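Local coordinates for protein omega-class glutathione S-transferase (Bombyx mori, PDB 3WD6) that binds glutathione and probably works as a glutathione transferase and glutathione-dependent dehydroascorbate reductase of the omega class, at residues V32-Y37 and V57-L62; D61-P66 and K241-Y246. All coordinates share one frame; numbering follows the deposited sequence.

Contact 1: residues V32-Y37 and V57-L62. With GSH (glutathione), chain J.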
# COMPACT_ATOMS: atom_id res chain seq x y z
N VAL A 32 9.20 -8.98 -6.81
CA VAL A 32 8.06 -8.84 -5.91
C VAL A 32 6.88 -9.66 -6.41
O VAL A 32 6.42 -9.44 -7.54
CB VAL A 32 7.59 -7.36 -5.84
CG1 VAL A 32 6.45 -7.19 -4.81
CG2 VAL A 32 8.75 -6.44 -5.50
N TYR A 33 6.38 -10.58 -5.58
CA TYR A 33 5.08 -11.20 -5.84
C TYR A 33 4.01 -10.22 -5.36
O TYR A 33 3.93 -9.88 -4.17
CB TYR A 33 4.94 -12.59 -5.17
CG TYR A 33 5.95 -13.55 -5.76
CD1 TYR A 33 5.69 -14.18 -6.97
CD2 TYR A 33 7.19 -13.76 -5.16
CE1 TYR A 33 6.62 -15.03 -7.55
CE2 TYR A 33 8.13 -14.61 -5.73
CZ TYR A 33 7.84 -15.24 -6.93
OH TYR A 33 8.75 -16.08 -7.52
N ASN A 34 3.20 -9.76 -6.31
CA ASN A 34 2.35 -8.59 -6.11
C ASN A 34 0.93 -8.86 -6.59
O ASN A 34 0.69 -9.86 -7.29
CB ASN A 34 2.95 -7.45 -6.96
CG ASN A 34 2.24 -6.12 -6.78
OD1 ASN A 34 2.02 -5.66 -5.65
ND2 ASN A 34 1.91 -5.48 -7.90
N MET A 35 -0.02 -8.00 -6.20
CA MET A 35 -1.19 -7.80 -7.05
C MET A 35 -1.54 -6.32 -7.10
O MET A 35 -1.52 -5.63 -6.07
CB MET A 35 -2.36 -8.72 -6.73
CG MET A 35 -3.39 -8.15 -5.83
SD MET A 35 -4.78 -7.30 -6.67
CE MET A 35 -5.86 -7.21 -5.22
N ARG A 36 -1.81 -5.85 -8.32
CA ARG A 36 -1.76 -4.43 -8.66
C ARG A 36 -2.60 -3.55 -7.72
O ARG A 36 -2.24 -2.40 -7.45
CB ARG A 36 -2.18 -4.22 -10.13
CG ARG A 36 -2.06 -2.78 -10.66
CD ARG A 36 -0.62 -2.43 -11.03
NE ARG A 36 -0.48 -1.05 -11.50
CZ ARG A 36 -0.61 0.04 -10.74
NH1 ARG A 36 -0.93 -0.07 -9.44
NH2 ARG A 36 -0.42 1.24 -11.28
N TYR A 37 -3.68 -4.12 -7.20
CA TYR A 37 -4.65 -3.37 -6.42
C TYR A 37 -4.48 -3.67 -4.94
O TYR A 37 -5.23 -3.17 -4.10
CB TYR A 37 -6.08 -3.71 -6.92
CG TYR A 37 -6.20 -3.45 -8.41
CD1 TYR A 37 -6.61 -2.21 -8.89
CD2 TYR A 37 -5.85 -4.42 -9.32
CE1 TYR A 37 -6.68 -1.96 -10.27
CE2 TYR A 37 -5.92 -4.19 -10.68
CZ TYR A 37 -6.32 -2.96 -11.15
OH TYR A 37 -6.39 -2.77 -12.53
N VAL A 57 8.29 -7.34 -11.20
CA VAL A 57 7.01 -7.63 -10.57
C VAL A 57 6.41 -8.88 -11.18
O VAL A 57 6.34 -9.00 -12.39
CB VAL A 57 6.00 -6.46 -10.77
CG1 VAL A 57 4.63 -6.81 -10.20
CG2 VAL A 57 6.54 -5.15 -10.17
N VAL A 58 5.99 -9.82 -10.34
CA VAL A 58 5.14 -10.92 -10.79
C VAL A 58 3.76 -10.77 -10.16
O VAL A 58 3.63 -10.83 -8.93
CB VAL A 58 5.74 -12.32 -10.45
CG1 VAL A 58 4.70 -13.42 -10.74
CG2 VAL A 58 7.01 -12.56 -11.25
N ASN A 59 2.74 -10.55 -10.98
CA ASN A 59 1.38 -10.33 -10.45
C ASN A 59 0.60 -11.62 -10.23
O ASN A 59 0.70 -12.56 -11.02
CB ASN A 59 0.62 -9.36 -11.34
CG ASN A 59 1.11 -7.94 -11.16
OD1 ASN A 59 1.46 -7.53 -10.03
ND2 ASN A 59 1.16 -7.18 -12.25
N ILE A 60 -0.16 -11.67 -9.15
CA ILE A 60 -0.83 -12.91 -8.76
C ILE A 60 -2.33 -12.75 -8.68
O ILE A 60 -2.82 -11.89 -7.94
CB ILE A 60 -0.37 -13.39 -7.36
CG1 ILE A 60 1.15 -13.64 -7.32
CG2 ILE A 60 -1.17 -14.59 -6.95
CD1 ILE A 60 1.65 -14.75 -8.23
N ASP A 61 -3.05 -13.58 -9.43
CA ASP A 61 -4.50 -13.71 -9.33
C ASP A 61 -4.85 -14.33 -7.97
O ASP A 61 -4.48 -15.48 -7.69
CB ASP A 61 -5.01 -14.59 -10.47
CG ASP A 61 -6.52 -14.60 -10.58
OD1 ASP A 61 -7.18 -14.88 -9.57
OD2 ASP A 61 -7.04 -14.34 -11.69
N LEU A 62 -5.53 -13.58 -7.11
CA LEU A 62 -5.76 -14.01 -5.73
C LEU A 62 -7.06 -14.79 -5.56
O LEU A 62 -7.41 -15.20 -4.45
CB LEU A 62 -5.81 -12.80 -4.80
CG LEU A 62 -4.52 -12.02 -4.63
CD1 LEU A 62 -4.76 -10.89 -3.65
CD2 LEU A 62 -3.40 -12.94 -4.14
N1 GSH J . -0.26 -8.75 6.91
CA1 GSH J . -0.01 -8.95 5.48
C1 GSH J . 0.99 -7.94 4.92
O11 GSH J . 1.73 -8.22 3.91
O12 GSH J . 1.10 -6.80 5.50
CB1 GSH J . -1.35 -8.88 4.74
CG1 GSH J . -1.33 -8.80 3.25
CD1 GSH J . -2.63 -9.13 2.57
OE1 GSH J . -3.70 -9.14 3.18
N2 GSH J . -2.65 -9.44 1.17
CA2 GSH J . -3.94 -9.77 0.57
C2 GSH J . -3.90 -11.23 0.16
O2 GSH J . -2.89 -11.66 -0.38
CB2 GSH J . -4.17 -8.93 -0.63
SG2 GSH J . -4.70 -7.27 -0.41
N3 GSH J . -5.04 -12.08 0.39
CA3 GSH J . -5.00 -13.49 -0.02
C3 GSH J . -6.29 -14.11 -0.35
O31 GSH J . -6.99 -13.63 -1.28
O32 GSH J . -6.69 -15.12 0.29
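Val-32, Tyr-33 and Asn-34 pair in parallel with Val-57, Val-58 and Asn-59, joining two neighbouring strands of the thioredoxin-like glutathione S-transferase domain. Val-58 lies between two backbone bonds: its N gives to Val-32 O (2.9 Å), and its O takes the N-H of Asn-34. A third, more bent bond runs from Ile-60 N to Asn-34 O at 2.7 Å.

On one face of the sheet, two asparagine side chains lie side by side, their amide planes turned 46° apart. ND2 of Asn-34 reaches OD1 of Asn-59 at 3.0 Å, in the carbonyl plane of the acceptor although that oxygen sits 27° out of the donor's own amide plane. A chi1 of -175° carries the Asn-34 amide to this oxygen and lays ND2 near a methyl of Val-57. Asn-34 CB is 3.7 Å from Val-57 CG1, the same methyl. On the other face Tyr-33 runs alongside Val-58, CD1 3.9 Å from Val-58 CB, while Ile-60 CD1 stands at the ring edge.

Past the paired residues, Met-35 crosses Leu-62 at about a right angle, CG 3.8 Å from Leu-62 CD1. That same methyl touches, at 3.6 Å, CB2 of glutathione, the carbon that carries the thiol sulfur SG2.

Farther out, Tyr-33 OH bonds Glu-82, ND2 of Asn-34 also bonds Tyr-224 OH, and ND2 of Asn-59 bonds the carbonyls of Phe-12 and Thr-14. Helix 39-51 covers the Asn-34 face through Ala-41 and Leu-48, completing a beta-alpha-beta unit. Asn-34 thus gives one N-H to Asn-59 and another to Tyr-224, while Asn-59 turns its own amide hydrogens to loop carbonyls; Leu-62, backed by Met-35, offers glutathione an apolar surface.

Contact 2: residues D61-P66 and K241-Y246. With GSH (glutathione), chain J.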
# COMPACT_ATOMS: atom_id res chain seq x y z
N ASP A 61 -3.05 -13.58 -9.43
CA ASP A 61 -4.50 -13.71 -9.33
C ASP A 61 -4.85 -14.33 -7.97
O ASP A 61 -4.48 -15.48 -7.69
CB ASP A 61 -5.01 -14.59 -10.47
CG ASP A 61 -6.52 -14.60 -10.58
OD1 ASP A 61 -7.18 -14.88 -9.57
OD2 ASP A 61 -7.04 -14.34 -11.69
N LEU A 62 -5.53 -13.58 -7.11
CA LEU A 62 -5.76 -14.01 -5.73
C LEU A 62 -7.06 -14.79 -5.56
O LEU A 62 -7.41 -15.20 -4.45
CB LEU A 62 -5.81 -12.80 -4.80
CG LEU A 62 -4.52 -12.02 -4.63
CD1 LEU A 62 -4.76 -10.89 -3.65
CD2 LEU A 62 -3.40 -12.94 -4.14
N ILE A 63 -7.79 -14.95 -6.65
CA ILE A 63 -9.04 -15.68 -6.63
C ILE A 63 -8.71 -17.10 -7.03
O ILE A 63 -9.20 -18.07 -6.43
CB ILE A 63 -10.05 -15.07 -7.64
CG1 ILE A 63 -10.55 -13.71 -7.14
CG2 ILE A 63 -11.22 -16.03 -7.88
CD1 ILE A 63 -11.30 -13.79 -5.84
N ASP A 64 -7.85 -17.21 -8.04
CA ASP A 64 -7.42 -18.47 -8.61
C ASP A 64 -5.89 -18.54 -8.53
O ASP A 64 -5.18 -18.40 -9.55
CB ASP A 64 -7.91 -18.56 -10.06
CG ASP A 64 -7.73 -19.93 -10.66
OD1 ASP A 64 -7.66 -20.92 -9.89
OD2 ASP A 64 -7.64 -20.02 -11.91
N LYS A 65 -5.39 -18.74 -7.30
CA LYS A 65 -3.95 -18.63 -7.01
C LYS A 65 -3.14 -19.68 -7.74
O LYS A 65 -3.56 -20.84 -7.87
CB LYS A 65 -3.68 -18.75 -5.51
CG LYS A 65 -4.11 -17.54 -4.71
CD LYS A 65 -3.83 -17.74 -3.21
CE LYS A 65 -4.62 -16.72 -2.40
NZ LYS A 65 -4.50 -16.93 -0.93
N PRO A 66 -1.95 -19.27 -8.23
CA PRO A 66 -1.00 -20.25 -8.76
C PRO A 66 -0.65 -21.30 -7.70
O PRO A 66 -0.51 -21.01 -6.50
CB PRO A 66 0.24 -19.40 -9.10
CG PRO A 66 -0.32 -18.04 -9.38
CD PRO A 66 -1.47 -17.89 -8.39
N LYS A 241 -20.10 -8.15 -5.60
CA LYS A 241 -19.72 -9.54 -5.34
C LYS A 241 -19.27 -10.24 -6.63
O LYS A 241 -19.29 -11.47 -6.73
CB LYS A 241 -20.88 -10.30 -4.68
CG LYS A 241 -21.50 -9.59 -3.46
CD LYS A 241 -20.73 -9.85 -2.18
CE LYS A 241 -21.33 -9.08 -1.00
NZ LYS A 241 -21.29 -9.86 0.28
N GLU A 242 -18.86 -9.45 -7.62
CA GLU A 242 -18.37 -9.97 -8.90
C GLU A 242 -16.97 -10.57 -8.78
O GLU A 242 -16.27 -10.37 -7.79
CB GLU A 242 -18.36 -8.87 -9.97
CG GLU A 242 -19.73 -8.47 -10.50
CD GLU A 242 -19.68 -7.28 -11.46
OE1 GLU A 242 -18.62 -6.61 -11.54
OE2 GLU A 242 -20.70 -7.01 -12.13
N ARG A 243 -16.57 -11.31 -9.81
CA ARG A 243 -15.21 -11.83 -9.91
C ARG A 243 -14.30 -10.68 -10.36
O ARG A 243 -14.61 -9.97 -11.32
CB ARG A 243 -15.15 -12.97 -10.92
CG ARG A 243 -14.11 -14.02 -10.61
CD ARG A 243 -12.87 -13.82 -11.45
NE ARG A 243 -11.93 -14.93 -11.29
CZ ARG A 243 -10.61 -14.81 -11.43
NH1 ARG A 243 -10.07 -13.63 -11.73
NH2 ARG A 243 -9.83 -15.88 -11.26
N PRO A 244 -13.20 -10.48 -9.63
CA PRO A 244 -12.35 -9.32 -9.92
C PRO A 244 -11.76 -9.40 -11.32
O PRO A 244 -11.45 -10.50 -11.80
CB PRO A 244 -11.23 -9.43 -8.87
CG PRO A 244 -11.87 -10.21 -7.72
CD PRO A 244 -12.78 -11.20 -8.42
N ASN A 245 -11.66 -8.25 -11.98
CA ASN A 245 -10.87 -8.14 -13.20
C ASN A 245 -9.52 -7.50 -12.82
O ASN A 245 -9.45 -6.31 -12.48
CB ASN A 245 -11.63 -7.32 -14.25
CG ASN A 245 -10.87 -7.21 -15.56
OD1 ASN A 245 -9.75 -7.73 -15.71
ND2 ASN A 245 -11.47 -6.52 -16.53
N TYR A 246 -8.47 -8.31 -12.85
CA TYR A 246 -7.13 -7.84 -12.51
C TYR A 246 -6.41 -7.20 -13.69
O TYR A 246 -5.27 -6.79 -13.55
CB TYR A 246 -6.28 -9.01 -11.99
CG TYR A 246 -6.76 -9.63 -10.69
CD1 TYR A 246 -6.86 -8.88 -9.53
CD2 TYR A 246 -7.08 -10.99 -10.62
CE1 TYR A 246 -7.29 -9.46 -8.33
CE2 TYR A 246 -7.50 -11.57 -9.43
CZ TYR A 246 -7.60 -10.81 -8.29
OH TYR A 246 -8.02 -11.38 -7.10
N1 GSH J . -0.26 -8.75 6.91
CA1 GSH J . -0.01 -8.95 5.48
C1 GSH J . 0.99 -7.94 4.92
O11 GSH J . 1.73 -8.22 3.91
O12 GSH J . 1.10 -6.80 5.50
CB1 GSH J . -1.35 -8.88 4.74
CG1 GSH J . -1.33 -8.80 3.25
CD1 GSH J . -2.63 -9.13 2.57
OE1 GSH J . -3.70 -9.14 3.18
N2 GSH J . -2.65 -9.44 1.17
CA2 GSH J . -3.94 -9.77 0.57
C2 GSH J . -3.90 -11.23 0.16
O2 GSH J . -2.89 -11.66 -0.38
CB2 GSH J . -4.17 -8.93 -0.63
SG2 GSH J . -4.70 -7.27 -0.41
N3 GSH J . -5.04 -12.08 0.39
CA3 GSH J . -5.00 -13.49 -0.02
C3 GSH J . -6.29 -14.11 -0.35
O31 GSH J . -6.99 -13.63 -1.28
O32 GSH J . -6.69 -15.12 0.29
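OD1 of Asp-61 takes the backbone N-H groups of Ile-63 (3.0 Å) and Asp-64 (2.9 Å), an Asx turn and Asx motif that curl the loop after strand 56-60. Ile-63 N lies almost in line with the CG-OD1 bond, whereas Asp-64 N sits well out of the carboxylate plane. OD2, the other oxygen, is gripped end-on by both terminal nitrogens of Arg-243: NH1 at 3.1 Å on its syn lone pair, NH2 at 3.2 Å. The oxygen lies in the guanidinium plane, but the two flat groups are turned 64° apart. This salt bridge ties the glutathione-binding domain to the loop that follows helix 228-240.

The bend in the Arg-243 chain at chi2 (-101°) lets its end slide past Ile-63, which puts CB and CG2 over one face of the guanidinium. CG1 of Ile-63 instead packs against the CD corner of Pro-244, at 3.6 Å. Tyr-246 crosses the Asp-61 side chain at about a right angle, its ring 80° from the carboxylate plane and its edge toward Asp-61, with CE2 3.3 Å from OD1. Its OH takes a weak bond from Leu-62 N; His-16 meets the ring nearly parallel.

Replacing Asp-61 by an alanine removes both oxygens, which would probably leave the Arg-243 guanidinium without its charge partner and the N-H groups of Ile-63 and Asp-64 without their acceptor, letting the turn slacken. Beyond that turn Lys-65 extends to the ligand, where NZ bonds Ala-76 O and, weakly, the glycyl carboxylate oxygen O32 of glutathione at 3.1 Å.

From the N terminus, strand 31-34 leads through helix 39-51 into strand 56-60, and contact 1 closes this short beta-alpha-beta loop. The chain then runs straight on into contact 2, whose first segment shares Asp-61 and Leu-62 with the end of contact 1. Contact 2 closes a far longer loop: 174 residues, most of the helices among them, lie between its segments before the chain returns after helix 228-240. The two loops therefore follow one another, overlapping at the shared residues. Met-35 SD packs on Tyr-246 CE1, joining the contacts directly, and both touch glutathione, through the shared Leu-62 and, in contact 2, Lys-65; segment 241-246 backs the 61-66 loop.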